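Long-range contacts in putative hydrolase YdeN (Bacillus subtilis, PDB 1UXO), which probably acts as a serine hydrolase of the RBBP9 family, built on the alpha/beta-hydrolase fold: residues K5-I10 with Y68-S73; A78-L83 with G93-V98; H130-A135 with T184-K189; L39-P44 with L53-L58. The protein carries 2 engineered substitutions. All coordinates share one frame; numbering follows the deposited sequence. Where two conformers were deposited one is given.

Contact 1 (K5-I10 with Y68-S73)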
# COMPACT_ATOMS: atom_id res chain seq x y z
N LYS A 5 9.89 -11.12 11.09
CA LYS A 5 9.20 -10.07 10.35
C LYS A 5 9.72 -9.88 8.93
O LYS A 5 10.90 -9.99 8.64
CB LYS A 5 9.27 -8.73 11.09
CG LYS A 5 8.61 -8.74 12.44
CD LYS A 5 8.45 -7.34 13.07
CE LYS A 5 9.70 -6.89 13.75
NZ LYS A 5 10.02 -7.75 14.94
N GLN A 6 8.79 -9.53 8.05
CA GLN A 6 9.08 -9.24 6.68
C GLN A 6 8.16 -8.12 6.26
O GLN A 6 6.96 -8.18 6.50
CB GLN A 6 8.81 -10.48 5.81
CG GLN A 6 8.85 -10.20 4.31
CD GLN A 6 10.26 -9.95 3.81
OE1 GLN A 6 11.15 -10.69 4.18
NE2 GLN A 6 10.46 -8.91 3.01
N VAL A 7 8.70 -7.10 5.61
CA VAL A 7 7.87 -6.00 5.16
C VAL A 7 8.06 -5.97 3.66
O VAL A 7 9.21 -6.00 3.18
CB VAL A 7 8.37 -4.68 5.72
CG1 VAL A 7 7.58 -3.54 5.12
CG2 VAL A 7 8.30 -4.73 7.22
N TYR A 8 6.97 -5.93 2.91
CA TYR A 8 7.03 -5.73 1.46
C TYR A 8 6.53 -4.34 1.13
O TYR A 8 5.54 -3.87 1.71
CB TYR A 8 6.22 -6.78 0.71
CG TYR A 8 6.82 -8.16 0.68
CD1 TYR A 8 8.03 -8.41 0.04
CD2 TYR A 8 6.21 -9.22 1.33
CE1 TYR A 8 8.56 -9.73 -0.01
CE2 TYR A 8 6.72 -10.47 1.28
CZ TYR A 8 7.91 -10.72 0.66
OH TYR A 8 8.41 -12.01 0.64
N ILE A 9 7.19 -3.68 0.19
CA ILE A 9 6.83 -2.31 -0.20
C ILE A 9 6.46 -2.32 -1.68
O ILE A 9 7.26 -2.80 -2.52
CB ILE A 9 7.98 -1.36 0.09
CG1 ILE A 9 8.33 -1.35 1.56
CG2 ILE A 9 7.69 0.12 -0.42
CD1 ILE A 9 9.77 -0.82 1.80
N ILE A 10 5.28 -1.81 -1.99
CA ILE A 10 4.73 -1.89 -3.36
C ILE A 10 4.35 -0.49 -3.88
O ILE A 10 3.54 0.23 -3.30
CB ILE A 10 3.47 -2.83 -3.41
CG1 ILE A 10 3.75 -4.19 -2.81
CG2 ILE A 10 2.96 -2.94 -4.88
CD1 ILE A 10 3.48 -4.36 -1.36
N TYR A 68 4.10 -7.73 6.64
CA TYR A 68 3.44 -6.43 6.54
C TYR A 68 3.59 -5.88 5.15
O TYR A 68 4.66 -5.98 4.53
CB TYR A 68 4.04 -5.43 7.51
CG TYR A 68 3.91 -5.86 8.95
CD1 TYR A 68 2.91 -5.34 9.77
CD2 TYR A 68 4.76 -6.80 9.48
CE1 TYR A 68 2.77 -5.78 11.09
CE2 TYR A 68 4.62 -7.24 10.79
CZ TYR A 68 3.63 -6.73 11.58
OH TYR A 68 3.52 -7.16 12.87
N LEU A 69 2.51 -5.32 4.62
CA LEU A 69 2.52 -4.77 3.28
C LEU A 69 2.30 -3.25 3.34
O LEU A 69 1.29 -2.78 3.90
CB LEU A 69 1.41 -5.42 2.42
CG LEU A 69 1.25 -6.95 2.45
CD1 LEU A 69 0.04 -7.43 1.65
CD2 LEU A 69 2.56 -7.58 1.89
N VAL A 70 3.20 -2.51 2.74
CA VAL A 70 3.13 -1.07 2.63
C VAL A 70 3.01 -0.77 1.15
O VAL A 70 3.87 -1.14 0.37
CB VAL A 70 4.39 -0.40 3.20
CG1 VAL A 70 4.36 1.15 2.97
CG2 VAL A 70 4.53 -0.77 4.67
N ALA A 71 1.96 -0.08 0.76
CA ALA A 71 1.72 0.21 -0.65
C ALA A 71 1.49 1.68 -0.86
O ALA A 71 1.02 2.37 0.06
CB ALA A 71 0.51 -0.58 -1.10
N HIS A 72 1.81 2.14 -2.09
CA HIS A 72 1.60 3.49 -2.48
C HIS A 72 0.72 3.58 -3.72
O HIS A 72 0.92 2.85 -4.72
CB HIS A 72 2.94 4.21 -2.75
CG HIS A 72 2.79 5.68 -3.09
ND1 HIS A 72 3.43 6.25 -4.17
CD2 HIS A 72 2.12 6.69 -2.47
CE1 HIS A 72 3.14 7.54 -4.22
NE2 HIS A 72 2.35 7.84 -3.20
N SER A 73 -0.31 4.40 -3.59
CA SER A 73 -1.19 4.77 -4.69
C SER A 73 -1.80 3.53 -5.38
O SER A 73 -2.48 2.72 -4.69
CB SER A 73 -0.43 5.75 -5.61
OG SER A 73 -1.35 6.43 -6.47

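Contact 2 (A78-L83 with G93-V98)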
# COMPACT_ATOMS: atom_id res chain seq x y z
N ALA A 78 -4.32 -2.82 -5.84
CA ALA A 78 -3.73 -4.07 -6.21
C ALA A 78 -3.59 -5.06 -5.06
O ALA A 78 -4.04 -6.20 -5.16
CB ALA A 78 -2.37 -3.84 -6.88
N ILE A 79 -3.06 -4.61 -3.95
CA ILE A 79 -2.91 -5.54 -2.83
C ILE A 79 -4.30 -5.85 -2.21
O ILE A 79 -4.50 -6.93 -1.69
CB ILE A 79 -1.88 -5.06 -1.76
CG1 ILE A 79 -2.25 -3.77 -1.13
CG2 ILE A 79 -0.41 -5.11 -2.29
CD1 ILE A 79 -1.37 -3.58 0.24
N LEU A 80 -5.28 -4.93 -2.31
CA LEU A 80 -6.64 -5.22 -1.84
C LEU A 80 -7.27 -6.37 -2.66
O LEU A 80 -7.88 -7.32 -2.10
CB LEU A 80 -7.56 -3.96 -1.87
CG LEU A 80 -7.18 -2.83 -0.91
CD1 LEU A 80 -8.07 -1.64 -1.14
CD2 LEU A 80 -7.18 -3.28 0.52
N ARG A 81 -7.12 -6.30 -3.97
CA ARG A 81 -7.59 -7.39 -4.81
C ARG A 81 -6.86 -8.68 -4.52
O ARG A 81 -7.45 -9.76 -4.56
CB ARG A 81 -7.48 -7.04 -6.26
CG ARG A 81 -8.42 -5.98 -6.69
CD ARG A 81 -9.89 -6.52 -6.69
NE ARG A 81 -10.76 -5.48 -7.14
CZ ARG A 81 -12.04 -5.39 -6.87
NH1 ARG A 81 -12.68 -6.34 -6.17
NH2 ARG A 81 -12.67 -4.32 -7.34
N PHE A 82 -5.55 -8.59 -4.29
CA PHE A 82 -4.74 -9.75 -3.92
C PHE A 82 -5.25 -10.41 -2.67
O PHE A 82 -5.42 -11.65 -2.61
CB PHE A 82 -3.29 -9.29 -3.79
CG PHE A 82 -2.32 -10.35 -3.54
CD1 PHE A 82 -2.09 -11.35 -4.47
CD2 PHE A 82 -1.58 -10.34 -2.35
CE1 PHE A 82 -1.12 -12.36 -4.19
CE2 PHE A 82 -0.60 -11.33 -2.08
CZ PHE A 82 -0.40 -12.34 -3.02
N LEU A 83 -5.50 -9.63 -1.62
CA LEU A 83 -5.97 -10.20 -0.35
C LEU A 83 -7.34 -10.80 -0.49
O LEU A 83 -7.63 -11.79 0.18
CB LEU A 83 -6.04 -9.14 0.73
CG LEU A 83 -4.69 -8.51 1.09
CD1 LEU A 83 -5.01 -7.39 2.03
CD2 LEU A 83 -3.80 -9.52 1.75
N GLY A 93 0.26 -9.57 9.34
CA GLY A 93 0.56 -8.63 10.38
C GLY A 93 -0.14 -7.29 10.17
O GLY A 93 -0.70 -6.73 11.09
N GLY A 94 -0.13 -6.80 8.92
CA GLY A 94 -0.80 -5.55 8.65
C GLY A 94 -0.53 -4.99 7.29
O GLY A 94 0.32 -5.49 6.54
N ILE A 95 -1.30 -3.95 6.98
CA ILE A 95 -1.18 -3.20 5.73
C ILE A 95 -1.24 -1.70 6.01
O ILE A 95 -1.95 -1.21 6.93
CB ILE A 95 -2.30 -3.58 4.72
CG1 ILE A 95 -3.70 -3.25 5.24
CG2 ILE A 95 -2.21 -5.02 4.26
CD1 ILE A 95 -4.81 -3.60 4.22
N ILE A 96 -0.44 -0.96 5.26
CA ILE A 96 -0.48 0.47 5.28
C ILE A 96 -0.64 0.94 3.84
O ILE A 96 0.16 0.58 2.97
CB ILE A 96 0.77 1.04 5.89
CG1 ILE A 96 0.94 0.60 7.34
CG2 ILE A 96 0.71 2.54 5.89
CD1 ILE A 96 2.27 1.09 7.98
N LEU A 97 -1.69 1.70 3.61
CA LEU A 97 -2.05 2.13 2.26
C LEU A 97 -1.82 3.61 2.15
O LEU A 97 -2.65 4.41 2.58
CB LEU A 97 -3.50 1.77 1.95
CG LEU A 97 -3.87 0.32 2.30
CD1 LEU A 97 -5.36 0.04 2.06
CD2 LEU A 97 -3.04 -0.64 1.48
N VAL A 98 -0.68 3.97 1.56
CA VAL A 98 -0.34 5.38 1.33
C VAL A 98 -1.00 5.90 0.07
O VAL A 98 -0.77 5.38 -1.01
CB VAL A 98 1.17 5.61 1.32
CG1 VAL A 98 1.46 7.07 1.36
CG2 VAL A 98 1.80 4.92 2.53

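Contact 3 (H130-A135 with T184-K189)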
# COMPACT_ATOMS: atom_id res chain seq x y z
N HIS A 130 -3.54 -5.34 11.55
CA HIS A 130 -3.42 -3.92 11.72
C HIS A 130 -3.58 -3.23 10.37
O HIS A 130 -2.99 -3.66 9.40
CB HIS A 130 -2.04 -3.60 12.30
CG HIS A 130 -1.80 -4.22 13.66
ND1 HIS A 130 -2.39 -3.73 14.80
CD2 HIS A 130 -1.04 -5.27 14.04
CE1 HIS A 130 -2.02 -4.49 15.84
NE2 HIS A 130 -1.18 -5.42 15.40
N ARG A 131 -4.41 -2.20 10.30
CA ARG A 131 -4.69 -1.52 9.02
C ARG A 131 -4.67 0.00 9.18
O ARG A 131 -5.27 0.53 10.11
CB ARG A 131 -6.03 -1.97 8.46
CG ARG A 131 -6.27 -3.48 8.43
CD ARG A 131 -7.72 -3.92 8.07
NE ARG A 131 -8.63 -3.45 9.11
CZ ARG A 131 -8.79 -4.01 10.32
NH1 ARG A 131 -8.11 -5.11 10.66
NH2 ARG A 131 -9.65 -3.47 11.19
N ALA A 132 -4.01 0.67 8.24
CA ALA A 132 -3.93 2.12 8.20
C ALA A 132 -3.88 2.64 6.79
O ALA A 132 -3.40 1.93 5.86
CB ALA A 132 -2.70 2.62 8.97
N VAL A 133 -4.45 3.82 6.63
CA VAL A 133 -4.39 4.65 5.42
C VAL A 133 -3.72 6.00 5.76
O VAL A 133 -4.09 6.69 6.75
CB VAL A 133 -5.76 4.90 4.85
CG1 VAL A 133 -5.71 5.83 3.64
CG2 VAL A 133 -6.44 3.60 4.50
N ILE A 134 -2.71 6.37 5.00
CA ILE A 134 -2.03 7.66 5.17
C ILE A 134 -2.33 8.46 3.92
O ILE A 134 -2.11 7.97 2.81
CB ILE A 134 -0.53 7.44 5.29
CG1 ILE A 134 -0.27 6.52 6.50
CG2 ILE A 134 0.18 8.78 5.35
CD1 ILE A 134 1.16 6.17 6.78
N ALA A 135 -2.84 9.65 4.08
CA ALA A 135 -3.32 10.41 2.93
C ALA A 135 -3.09 11.87 3.09
O ALA A 135 -3.17 12.42 4.19
CB ALA A 135 -4.83 10.14 2.68
N THR A 184 6.08 0.59 12.77
CA THR A 184 6.76 0.14 13.96
C THR A 184 5.81 -0.04 15.16
O THR A 184 6.04 -0.92 16.01
CB THR A 184 7.94 1.12 14.24
OG1 THR A 184 8.93 0.91 13.22
CG2 THR A 184 8.68 0.80 15.56
N SER A 185 4.78 0.78 15.26
CA SER A 185 3.80 0.67 16.34
C SER A 185 3.07 -0.69 16.27
O SER A 185 2.69 -1.28 17.30
CB SER A 185 2.84 1.86 16.35
OG SER A 185 1.81 1.75 15.36
N TYR A 186 2.91 -1.20 15.07
CA TYR A 186 2.33 -2.52 14.89
C TYR A 186 3.18 -3.62 15.51
O TYR A 186 2.65 -4.68 15.89
CB TYR A 186 2.20 -2.87 13.43
CG TYR A 186 1.27 -2.05 12.58
CD1 TYR A 186 0.38 -1.10 13.11
CD2 TYR A 186 1.25 -2.27 11.21
CE1 TYR A 186 -0.47 -0.37 12.26
CE2 TYR A 186 0.38 -1.63 10.39
CZ TYR A 186 -0.47 -0.65 10.95
OH TYR A 186 -1.32 -0.05 10.06
N PHE A 187 4.50 -3.46 15.43
CA PHE A 187 5.42 -4.49 15.90
C PHE A 187 5.39 -4.58 17.44
O PHE A 187 5.58 -5.67 18.00
CB PHE A 187 6.87 -4.21 15.48
CG PHE A 187 7.08 -4.04 13.98
CD1 PHE A 187 6.18 -4.51 13.04
CD2 PHE A 187 8.21 -3.37 13.53
CE1 PHE A 187 6.42 -4.33 11.71
CE2 PHE A 187 8.47 -3.22 12.20
CZ PHE A 187 7.57 -3.70 11.27
N SER A 188 5.20 -3.44 18.10
CA SER A 188 5.18 -3.41 19.58
C SER A 188 3.89 -4.01 20.07
O SER A 188 3.87 -4.70 21.07
CB SER A 188 5.32 -2.01 20.16
OG SER A 188 4.49 -1.05 19.51
N LYS A 189 2.81 -3.74 19.34
CA LYS A 189 1.53 -4.38 19.63
C LYS A 189 1.67 -5.88 19.40
O LYS A 189 0.89 -6.67 19.94
CB LYS A 189 0.42 -3.82 18.72
CG LYS A 189 -0.12 -2.41 19.06
CD LYS A 189 -0.66 -1.75 17.78
CE LYS A 189 -1.54 -0.54 18.01
NZ LYS A 189 -2.37 -0.29 16.79
O HOH W 1 -4.06 -1.62 14.74

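Contact 4 (L39-P44 with L53-L58)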
# COMPACT_ATOMS: atom_id res chain seq x y z
N LEU A 39 9.11 -4.29 -3.91
CA LEU A 39 8.72 -5.13 -5.03
C LEU A 39 8.45 -4.27 -6.24
O LEU A 39 7.59 -3.35 -6.17
CB LEU A 39 7.44 -5.88 -4.69
CG LEU A 39 7.55 -6.83 -3.53
CD1 LEU A 39 6.26 -7.65 -3.42
CD2 LEU A 39 8.73 -7.74 -3.66
N ASN A 40 8.99 -4.65 -7.37
CA ASN A 40 8.66 -3.99 -8.62
C ASN A 40 7.52 -4.71 -9.30
O ASN A 40 7.45 -5.95 -9.29
CB ASN A 40 9.86 -3.97 -9.54
CG ASN A 40 10.91 -3.01 -9.09
OD1 ASN A 40 10.65 -1.80 -9.06
ND2 ASN A 40 12.10 -3.51 -8.72
N MSE A 41 6.62 -3.93 -9.89
CA MSE A 41 5.52 -4.47 -10.68
C MSE A 41 5.82 -4.37 -12.18
O MSE A 41 6.55 -3.47 -12.62
CB MSE A 41 4.23 -3.72 -10.35
CG MSE A 41 3.84 -3.82 -8.90
SE MSE A 41 3.11 -5.60 -8.39
CE MSE A 41 4.65 -6.21 -7.19
N PRO A 42 5.26 -5.27 -12.99
CA PRO A 42 5.49 -5.20 -14.44
C PRO A 42 4.82 -4.02 -15.12
O PRO A 42 3.73 -3.61 -14.78
CB PRO A 42 4.94 -6.53 -14.96
CG PRO A 42 4.08 -7.04 -13.92
CD PRO A 42 4.43 -6.40 -12.60
N ASN A 43 5.50 -3.51 -16.13
CA ASN A 43 4.99 -2.49 -17.02
C ASN A 43 4.37 -1.32 -16.27
O ASN A 43 3.21 -1.05 -16.41
CB ASN A 43 3.99 -3.16 -17.93
CG ASN A 43 4.68 -4.02 -19.04
OD1 ASN A 43 5.75 -3.66 -19.53
ND2 ASN A 43 4.16 -5.22 -19.27
N PRO A 44 5.16 -0.62 -15.44
CA PRO A 44 4.61 0.45 -14.60
C PRO A 44 4.03 1.63 -15.43
O PRO A 44 3.19 2.37 -14.93
CB PRO A 44 5.80 0.85 -13.72
CG PRO A 44 6.99 0.49 -14.53
CD PRO A 44 6.59 -0.80 -15.21
N LEU A 53 -1.20 -8.73 -10.01
CA LEU A 53 -1.57 -9.86 -9.14
C LEU A 53 -0.70 -11.10 -9.33
O LEU A 53 -0.33 -11.75 -8.34
CB LEU A 53 -3.05 -10.22 -9.33
CG LEU A 53 -4.07 -9.13 -8.93
CD1 LEU A 53 -5.52 -9.64 -9.20
CD2 LEU A 53 -3.91 -8.68 -7.52
N ASP A 54 -0.36 -11.43 -10.56
CA ASP A 54 0.56 -12.56 -10.85
C ASP A 54 1.94 -12.33 -10.24
O ASP A 54 2.50 -13.23 -9.66
CB ASP A 54 0.73 -12.81 -12.36
CG ASP A 54 -0.49 -13.42 -13.00
OD1 ASP A 54 -1.35 -14.00 -12.31
OD2 ASP A 54 -0.68 -13.36 -14.22
N THR A 55 2.46 -11.09 -10.29
CA THR A 55 3.72 -10.79 -9.63
C THR A 55 3.62 -10.93 -8.12
O THR A 55 4.49 -11.55 -7.47
CB THR A 55 4.22 -9.40 -10.05
OG1 THR A 55 4.42 -9.37 -11.45
CG2 THR A 55 5.55 -9.08 -9.52
N LEU A 56 2.56 -10.38 -7.51
CA LEU A 56 2.43 -10.56 -6.09
C LEU A 56 2.40 -12.06 -5.69
O LEU A 56 2.91 -12.45 -4.64
CB LEU A 56 1.18 -9.83 -5.57
CG LEU A 56 1.25 -8.29 -5.68
CD1 LEU A 56 -0.15 -7.64 -5.65
CD2 LEU A 56 2.20 -7.70 -4.60
N SER A 57 1.76 -12.87 -6.52
CA SER A 57 1.59 -14.28 -6.23
C SER A 57 2.94 -15.03 -6.19
O SER A 57 3.03 -16.06 -5.53
CB SER A 57 0.57 -14.90 -7.20
OG SER A 57 1.30 -15.40 -8.30
N LEU A 58 3.99 -14.45 -6.76
CA LEU A 58 5.35 -15.04 -6.70
C LEU A 58 5.87 -15.12 -5.27
O LEU A 58 6.77 -15.93 -5.00
CB LEU A 58 6.35 -14.22 -7.50
CG LEU A 58 6.10 -14.16 -9.00
CD1 LEU A 58 6.99 -13.15 -9.64
CD2 LEU A 58 6.23 -15.50 -9.69

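Contact 1 (K5-I10 with Y68-S73)
The Val70 side chain leans across Val7, with its CG2 4.1 Å from CG1 of that residue. Both belong to the parallel beta-sheet at the heart of the alpha/beta-hydrolase fold, where strands 6-10 and 68-72 run side by side. Val7 turns CG1 anti to its own backbone N (chi1 174°), bringing that methyl to Val70. Tyr68 shares this face of the sheet, with Gln6 O in the plane of its ring, at the edge. Valine and isoleucine, branched at CB, favour the extended strand backbone and fill the space here under helices 22-31 and 177-188. On the other face, Leu69 CD2 lies 3.9 Å from Tyr8 CB and meets the tyrosine ring at its edge, and Ile10 CD1 comes within 3.7 Å of Val70 O. Over the small Ala71 helix 75-84 packs through Cys76 and Ile79. The Tyr8 hydroxyl bonds to Thr62. Five backbone bonds zip the strands together, among them Tyr8 N to Tyr68 O at 2.8 Å and Val70 N to Tyr8 O at 2.9 Å, the latter almost straight at 175°. Strand 68-72 leads to Ser73, the predicted nucleophile, whose positive phi (55°) fits a nucleophile elbow. Just before it, His72 N donates to Ile10 O over 2.8 Å.

Contact 2 (A78-L83 with G93-V98)
Ile79 holds CG1 between its backbone N and carbonyl carbon (chi1 61°), and an extended chi2 then carries CD1 out from the helix to 3.6 Å from Leu97 CD2. The two chains lie alongside, running in opposite senses, giving the closest approach of the contact. Leu97, with CG beside its backbone N (chi1 -48°), uses both branches: CD2 goes to Ile79, and CD1 lies 4.1 Å from Leu80 CD2. Helix 75-84 is the middle element of a beta-alpha-beta crossover, linking strand 67-72 to its parallel neighbour 92-98. The helix segment runs back over the second strand at 150°, with the axes 10.8 Å apart. That spacing is bridged entirely by aliphatic groups, for which leucine and isoleucine are well suited: they are long enough to span it and bring no polar atom that would need a partner. Ile95, two residues before Leu97 and facing the same way, serves three helix residues. Its CG2 meets Leu83 CD1 at 4.3 Å and Ile79 CD1 at 4.4 Å, whereas its CD1 goes to Leu80 CD2. Ile96, between them, points away and packs on helix 177-188. Ile79 also touches Leu69 and Ala71 of the preceding strand.

Contact 3 (H130-A135 with T184-K189)
His130 and Tyr186 carry this contact, with Lys189 at its margin; together they fasten the C-terminal helix 177-188 to strand 128-136 of the alpha/beta-hydrolase sheet. The CB of His130 stands over the middle of the Tyr186 ring, 3.4 Å from its centroid and only 3° off the normal, a textbook CH-pi contact. Beyond CB, the imidazole is displaced toward the tyrosine backbone, so the two rings form an offset stack with centroids 4.9 Å apart and planes 18° from parallel. Tyr186 CA consequently lies over a face of the histidine. With CG beside its backbone N (chi1 -65°), the tyrosine extends from the helix over the strand, and its OH comes 3.2 Å from Ala132 CB near the ring plane. A residue as small as alanine suits this spot, since the hydroxyl already occupies the space beside it. The OH also makes a weak hydrogen bond to Ile95 O on the next strand. A leucine in place of Tyr186 would remove the ring and its hydroxyl, and would probably leave the His130 imidazole without a stacking partner and freer to turn. Lys189, the last modelled residue, crosses the histidine with its extended aliphatic chain, CD lying 3.6 Å from His130 CE1. A lysine fits the exposed end of the helix because its methylenes can lie against the imidazole while the ammonium stays in contact with water. One water joins the pair: it sits at the edge of the imidazole, in its plane, 2.7 Å from His130 ND1, and accepts from Lys189 NZ at 3.0 Å.

Contact 4 (L39-P44 with L53-L58)
Thr55 meets the loop 39-44 with both of its branches, one on the packed side of the contact and one near solvent. The loop follows strand 35-39 and leads to helix 49-57, so the contact closes a beta-to-alpha connection of the alpha/beta-hydrolase fold. On the packed side, selenomethionine Met41 bends at chi2 (-74°) and chi3, bringing CE to 3.8 Å from Thr55 CG2 and 3.9 Å from Leu56 CD2. Leu39 adds its CD1, 4.2 Å from that same leucine methyl. A flexible, unbranched chain suits position 41 because it can curl so that CE touches two successive helix residues. The outer side is looser at Asn40, which is exposed, points away from the helix and bonds through OD1 to Ser17 N, though its carbonyl O touches Thr55 CG2. Pro42 makes a close but partly exposed touch at the rim, turning CD and CG to the threonine hydroxyl, which itself bonds to Asp51 O one helical turn earlier. A glycine at Thr55 would probably leave the Met41 methyl with a gap beside it and the Asp51 carbonyl without its hydroxyl partner. Proline, having no N-H, offers only carbon to that hydroxyl: Pro42 CD lies 3.2 Å from Thr55 OG1.

How the contacts relate
Contacts 1, 2 and 3 all reach the one parallel sheet, whose strands 6-10, 67-72, 92-98 and 128-136 lie next to one another in that order. Contacts 1 and 2 are closest, with centres about 8 Å apart, and probable backbone hydrogen bonds join Ala71 and Ser73 to Val98. Phe187 of contact 3 packs on Tyr68 and Lys5 of contact 1. Along the chain contact 4 falls between the two strands of contact 1; its Leu39 N probably bonds to Ile9 O, and its Leu53 and Leu56 pack on Phe82 of contact 2's helix. Contacts 3 and 4 lie about 24 Å apart between centres. Strand 67-72 leads directly into the predicted nucleophile, while helices on both faces enclose the sheet.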